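Local coordinates for protein TqaL (Neurospora crassa, PDB 7EEH) that belongs to the 2OG-Fe dioxygenase family of the cupin clan and holds an iron ion in its double-stranded beta-helix fold, at residues B[199-202]-B[207-210]; B[253-258]-B[267-272]. The protein carries 1 engineered substitution. One frame throughout, in Å; residues are numbered along the deposited sequence.

Contact 1: B[199-202]-B[207-210]; sequences KNMD and SAVT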
loop_
_atom_site.group_PDB
_atom_site.type_symbol
_atom_site.label_atom_id
_atom_site.label_comp_id
_atom_site.label_asym_id
_atom_site.label_seq_id
_atom_site.Cartn_x
_atom_site.Cartn_y
_atom_site.Cartn_z
ATOM N N LYS B 199 -9.777 1.339 33.695
ATOM C CA LYS B 199 -9.649 2.374 34.725
ATOM C C LYS B 199 -8.856 1.810 35.895
ATOM O O LYS B 199 -9.274 0.811 36.492
ATOM C CB LYS B 199 -11.024 2.847 35.203
ATOM C CG LYS B 199 -11.042 4.213 35.918
ATOM C CD LYS B 199 -12.450 4.550 36.457
ATOM C CE LYS B 199 -12.843 3.664 37.654
ATOM N NZ LYS B 199 -14.157 4.025 38.271
ATOM N N ASN B 200 -7.723 2.447 36.218
ATOM C CA ASN B 200 -6.900 2.085 37.383
ATOM C C ASN B 200 -6.355 0.665 37.266
ATOM O O ASN B 200 -6.256 -0.076 38.248
ATOM C CB ASN B 200 -7.665 2.263 38.699
ATOM C CG ASN B 200 -6.782 2.017 39.933
ATOM O OD1 ASN B 200 -5.580 2.309 39.926
ATOM N ND2 ASN B 200 -7.370 1.436 40.971
HETATM N N MSE B 201 -5.985 0.277 36.059
HETATM C CA MSE B 201 -5.515 -1.077 35.868
HETATM C C MSE B 201 -4.006 -1.088 35.749
HETATM O O MSE B 201 -3.449 -0.421 34.885
HETATM C CB MSE B 201 -6.171 -1.693 34.629
HETATM C CG MSE B 201 -5.592 -3.011 34.182
HETATM SE SE MSE B 201 -6.794 -3.949 32.905
HETATM C CE MSE B 201 -6.548 -2.906 31.356
ATOM N N ASP B 202 -3.350 -1.845 36.630
ATOM C CA ASP B 202 -1.894 -1.966 36.616
ATOM C C ASP B 202 -1.457 -2.795 35.413
ATOM O O ASP B 202 -1.710 -4.000 35.364
ATOM C CB ASP B 202 -1.402 -2.604 37.913
ATOM C CG ASP B 202 0.110 -2.549 38.056
ATOM O OD1 ASP B 202 0.773 -1.903 37.210
ATOM O OD2 ASP B 202 0.636 -3.153 39.014
ATOM N N SER B 207 -1.536 -8.346 34.855
ATOM C CA SER B 207 -2.939 -8.019 35.066
ATOM C C SER B 207 -3.744 -8.245 33.781
ATOM O O SER B 207 -3.378 -7.752 32.708
ATOM C CB SER B 207 -3.045 -6.572 35.561
ATOM O OG SER B 207 -4.221 -5.918 35.135
ATOM N N ALA B 208 -4.816 -9.021 33.903
ATOM C CA ALA B 208 -5.707 -9.347 32.784
ATOM C C ALA B 208 -4.932 -9.871 31.571
ATOM O O ALA B 208 -5.094 -9.400 30.446
ATOM C CB ALA B 208 -6.566 -8.142 32.411
ATOM N N VAL B 209 -4.081 -10.869 31.814
ATOM C CA VAL B 209 -3.278 -11.503 30.772
ATOM C C VAL B 209 -4.008 -12.749 30.294
ATOM O O VAL B 209 -4.478 -13.547 31.113
ATOM C CB VAL B 209 -1.870 -11.854 31.285
ATOM C CG1 VAL B 209 -1.168 -12.810 30.332
ATOM C CG2 VAL B 209 -1.040 -10.585 31.463
ATOM N N THR B 210 -4.108 -12.922 28.973
ATOM C CA THR B 210 -4.708 -14.121 28.392
ATOM C C THR B 210 -3.585 -15.069 27.998
ATOM O O THR B 210 -2.710 -14.700 27.203
ATOM C CB THR B 210 -5.580 -13.787 27.179
ATOM O OG1 THR B 210 -6.521 -12.759 27.521
ATOM C CG2 THR B 210 -6.333 -15.029 26.664
#

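Contact 2: B[253-258]-B[267-272]; sequences HSLSPV and ATRDML. With FE (Fe (III) ion), chain H.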
loop_
_atom_site.group_PDB
_atom_site.type_symbol
_atom_site.label_atom_id
_atom_site.label_comp_id
_atom_site.label_asym_id
_atom_site.label_seq_id
_atom_site.Cartn_x
_atom_site.Cartn_y
_atom_site.Cartn_z
ATOM N N HIS B 253 -7.653 -21.766 26.993
ATOM C CA HIS B 253 -7.169 -20.460 27.404
ATOM C C HIS B 253 -7.542 -20.196 28.856
ATOM O O HIS B 253 -8.340 -20.910 29.459
ATOM C CB HIS B 253 -7.693 -19.349 26.482
ATOM C CG HIS B 253 -9.183 -19.261 26.419
ATOM N ND1 HIS B 253 -9.949 -20.077 25.608
ATOM C CD2 HIS B 253 -10.053 -18.441 27.059
ATOM C CE1 HIS B 253 -11.223 -19.761 25.752
ATOM N NE2 HIS B 253 -11.313 -18.777 26.631
ATOM N N SER B 254 -6.921 -19.164 29.413
ATOM C CA SER B 254 -7.163 -18.746 30.783
ATOM C C SER B 254 -6.810 -17.270 30.891
ATOM O O SER B 254 -5.997 -16.757 30.118
ATOM C CB SER B 254 -6.359 -19.593 31.780
ATOM O OG SER B 254 -4.969 -19.360 31.660
ATOM N N LEU B 255 -7.447 -16.586 31.839
ATOM C CA LEU B 255 -7.283 -15.151 32.016
ATOM C C LEU B 255 -6.890 -14.867 33.457
ATOM O O LEU B 255 -7.451 -15.450 34.388
ATOM C CB LEU B 255 -8.584 -14.401 31.641
ATOM C CG LEU B 255 -8.674 -12.868 31.764
ATOM C CD1 LEU B 255 -7.663 -12.129 30.871
ATOM C CD2 LEU B 255 -10.100 -12.366 31.484
ATOM N N SER B 256 -5.910 -13.999 33.638
ATOM C CA SER B 256 -5.498 -13.655 34.989
ATOM C C SER B 256 -6.313 -12.473 35.495
ATOM O O SER B 256 -6.842 -11.693 34.700
ATOM C CB SER B 256 -4.007 -13.327 35.016
ATOM O OG SER B 256 -3.762 -12.024 34.527
ATOM N N PRO B 257 -6.448 -12.315 36.816
ATOM C CA PRO B 257 -7.289 -11.231 37.347
ATOM C C PRO B 257 -6.763 -9.853 36.981
ATOM O O PRO B 257 -5.558 -9.638 36.836
ATOM C CB PRO B 257 -7.231 -11.446 38.867
ATOM C CG PRO B 257 -6.792 -12.860 39.041
ATOM C CD PRO B 257 -5.897 -13.160 37.889
ATOM N N VAL B 258 -7.690 -8.901 36.856
ATOM C CA VAL B 258 -7.296 -7.501 36.784
ATOM C C VAL B 258 -6.633 -7.106 38.092
ATOM O O VAL B 258 -7.143 -7.400 39.180
ATOM C CB VAL B 258 -8.511 -6.609 36.496
ATOM C CG1 VAL B 258 -8.090 -5.149 36.455
ATOM C CG2 VAL B 258 -9.162 -7.010 35.196
ATOM N N ALA B 267 -10.748 -1.054 40.087
ATOM C CA ALA B 267 -10.250 -1.157 38.725
ATOM C C ALA B 267 -11.335 -1.767 37.848
ATOM O O ALA B 267 -11.997 -2.729 38.246
ATOM C CB ALA B 267 -8.972 -1.999 38.668
ATOM N N THR B 268 -11.520 -1.204 36.655
ATOM C CA THR B 268 -12.503 -1.710 35.707
ATOM C C THR B 268 -11.832 -2.017 34.372
ATOM O O THR B 268 -10.822 -1.410 34.017
ATOM C CB THR B 268 -13.639 -0.705 35.498
ATOM O OG1 THR B 268 -13.116 0.488 34.904
ATOM C CG2 THR B 268 -14.284 -0.345 36.818
ATOM N N ARG B 269 -12.417 -2.946 33.625
ATOM C CA ARG B 269 -11.901 -3.335 32.310
ATOM C C ARG B 269 -13.091 -3.565 31.396
ATOM O O ARG B 269 -13.962 -4.377 31.723
ATOM C CB ARG B 269 -11.059 -4.608 32.407
ATOM C CG ARG B 269 -10.363 -5.054 31.113
ATOM C CD ARG B 269 -9.462 -6.221 31.457
ATOM N NE ARG B 269 -8.859 -6.891 30.310
ATOM C CZ ARG B 269 -9.299 -8.018 29.760
ATOM N NH1 ARG B 269 -10.395 -8.625 30.215
ATOM N NH2 ARG B 269 -8.627 -8.543 28.740
ATOM N N ASP B 270 -13.136 -2.866 30.264
ATOM C CA ASP B 270 -14.268 -2.936 29.340
ATOM C C ASP B 270 -13.880 -3.744 28.101
ATOM O O ASP B 270 -12.921 -3.391 27.409
ATOM C CB ASP B 270 -14.724 -1.540 28.933
ATOM C CG ASP B 270 -15.071 -0.663 30.135
ATOM O OD1 ASP B 270 -15.392 -1.218 31.203
ATOM O OD2 ASP B 270 -15.003 0.573 30.004
HETATM N N MSE B 271 -14.647 -4.797 27.814
HETATM C CA MSE B 271 -14.388 -5.710 26.691
HETATM C C MSE B 271 -15.615 -5.871 25.801
HETATM O O MSE B 271 -16.747 -5.744 26.272
HETATM C CB MSE B 271 -13.999 -7.109 27.192
HETATM C CG MSE B 271 -12.753 -7.195 28.068
HETATM SE SE MSE B 271 -11.148 -6.450 27.259
HETATM C CE MSE B 271 -10.859 -7.984 26.035
ATOM N N LEU B 272 -15.393 -6.178 24.528
ATOM C CA LEU B 272 -16.387 -6.855 23.706
ATOM C C LEU B 272 -15.924 -8.299 23.548
ATOM O O LEU B 272 -14.771 -8.534 23.183
ATOM C CB LEU B 272 -16.538 -6.175 22.342
ATOM C CG LEU B 272 -17.072 -4.737 22.370
ATOM C CD1 LEU B 272 -16.950 -4.098 21.000
ATOM C CD2 LEU B 272 -18.529 -4.717 22.865
HETATM FE FE FE H . -13.025 -18.105 27.733
HETATM O O HOH W 1 -14.876 -17.785 29.021
#

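Contact 1: B[199-202]-B[207-210]
Met-201, a selenomethionine, touches Ser-207 and Ala-208 with the middle of its side chain, CG and SE. Its CG is anti to the backbone N (chi1 170°), which carries the chain over toward the other segment. CG passes 3.4 Å from OG of Ser-207. SE comes 3.9 Å from the same OG of Ser-207 and lies 4.2 Å from CB of Ala-208. The selenomethionine thus runs alongside the serine hydroxyl before its selenium meets the alanine methyl. The bend at chi3 (73°) swings only the end methyl. The two segments lie at the ends of the loop that joins strand 190-199 of the large sheet to strand 209-213 of the small sheet, the two sheets of the double-stranded beta-helix. Next to the selenomethionine, O of Asp-202 is modelled 2.9 Å from CB of Ser-207, a tight and doubtful contact. OG of Ser-207 is also near this carbonyl, but the angle is too poor for a hydrogen bond. The hydroxyl is satisfied elsewhere, by N of Leu-259. Asp-202 is tied to Leu-259 as well, through a backbone hydrogen bond. Arg-269 of strand 267-277 touches the side chains of both Met-201 and Ala-208.

Contact 2: B[253-258]-B[267-272]
Arg-269 stretches from strand 267-277 to meet Val-258 and Leu-255. The contact joins strand 267-277 of the large sheet to Leu-255 on strand 252-255 of the small sheet and to Val-258 in the loop that follows it. These are the two sheets of the double-stranded beta-helix, the fold of the cupin clan. From CB outward, the arginine is extended, with CG anti to the backbone N (chi1 -175°). This straight run carries the guanidinium towards strand 252-255. CB lies 4.1 Å from CG2 of Val-258. Further out, CD comes to 3.8 Å from that same CG2 of Val-258, so one methyl lies against two carbons of the aliphatic stem. At the tip, NH1 is 4.0 Å from CD2 of Leu-255, which approaches the guanidinium obliquely. SE of Met-271, a selenomethionine on the arginine's own strand, sits 3.5 Å above the guanidinium plane, over its centre. One face of the flat group is therefore covered.

Val-258 has a second use. Its CG1 points anti to the backbone N (chi1 179°) and packs 3.9 Å from CB of Ala-267. No hydrogen bond joins the two segments, and the contact rests on these apolar and stem contacts. On strand 252-255, His-253 serves the metal site. With His-184 and Asp-186 it completes the facial triad of two histidines and one carboxylate. NE2 of His-253 binds the iron at 2.1 Å. The O of a water binds the iron at 2.3 Å.

Overall arrangement
Along the chain, contact 1 closes before contact 2 opens, and their centres are about 7 Å apart on the same side of the molecule. Strands 209-213 and 252-255 are antiparallel neighbours in the small sheet. In the large sheet, strands 190-199 and 267-277 are neighbours too. Each contact lies across a loop between the large and the small sheet. They join directly: O of Val-209 is 2.9 Å from N of Ser-256, and N of Lys-199 is 3.0 Å from O of Thr-268, both probable hydrogen bonds. CB of Ala-208 also packs 3.4 Å from NE of Arg-269. Together they join the two sheets at one place beside the loops 200-208 and 256-266, and strand 252-255 runs from the iron ligand His-253 into this region.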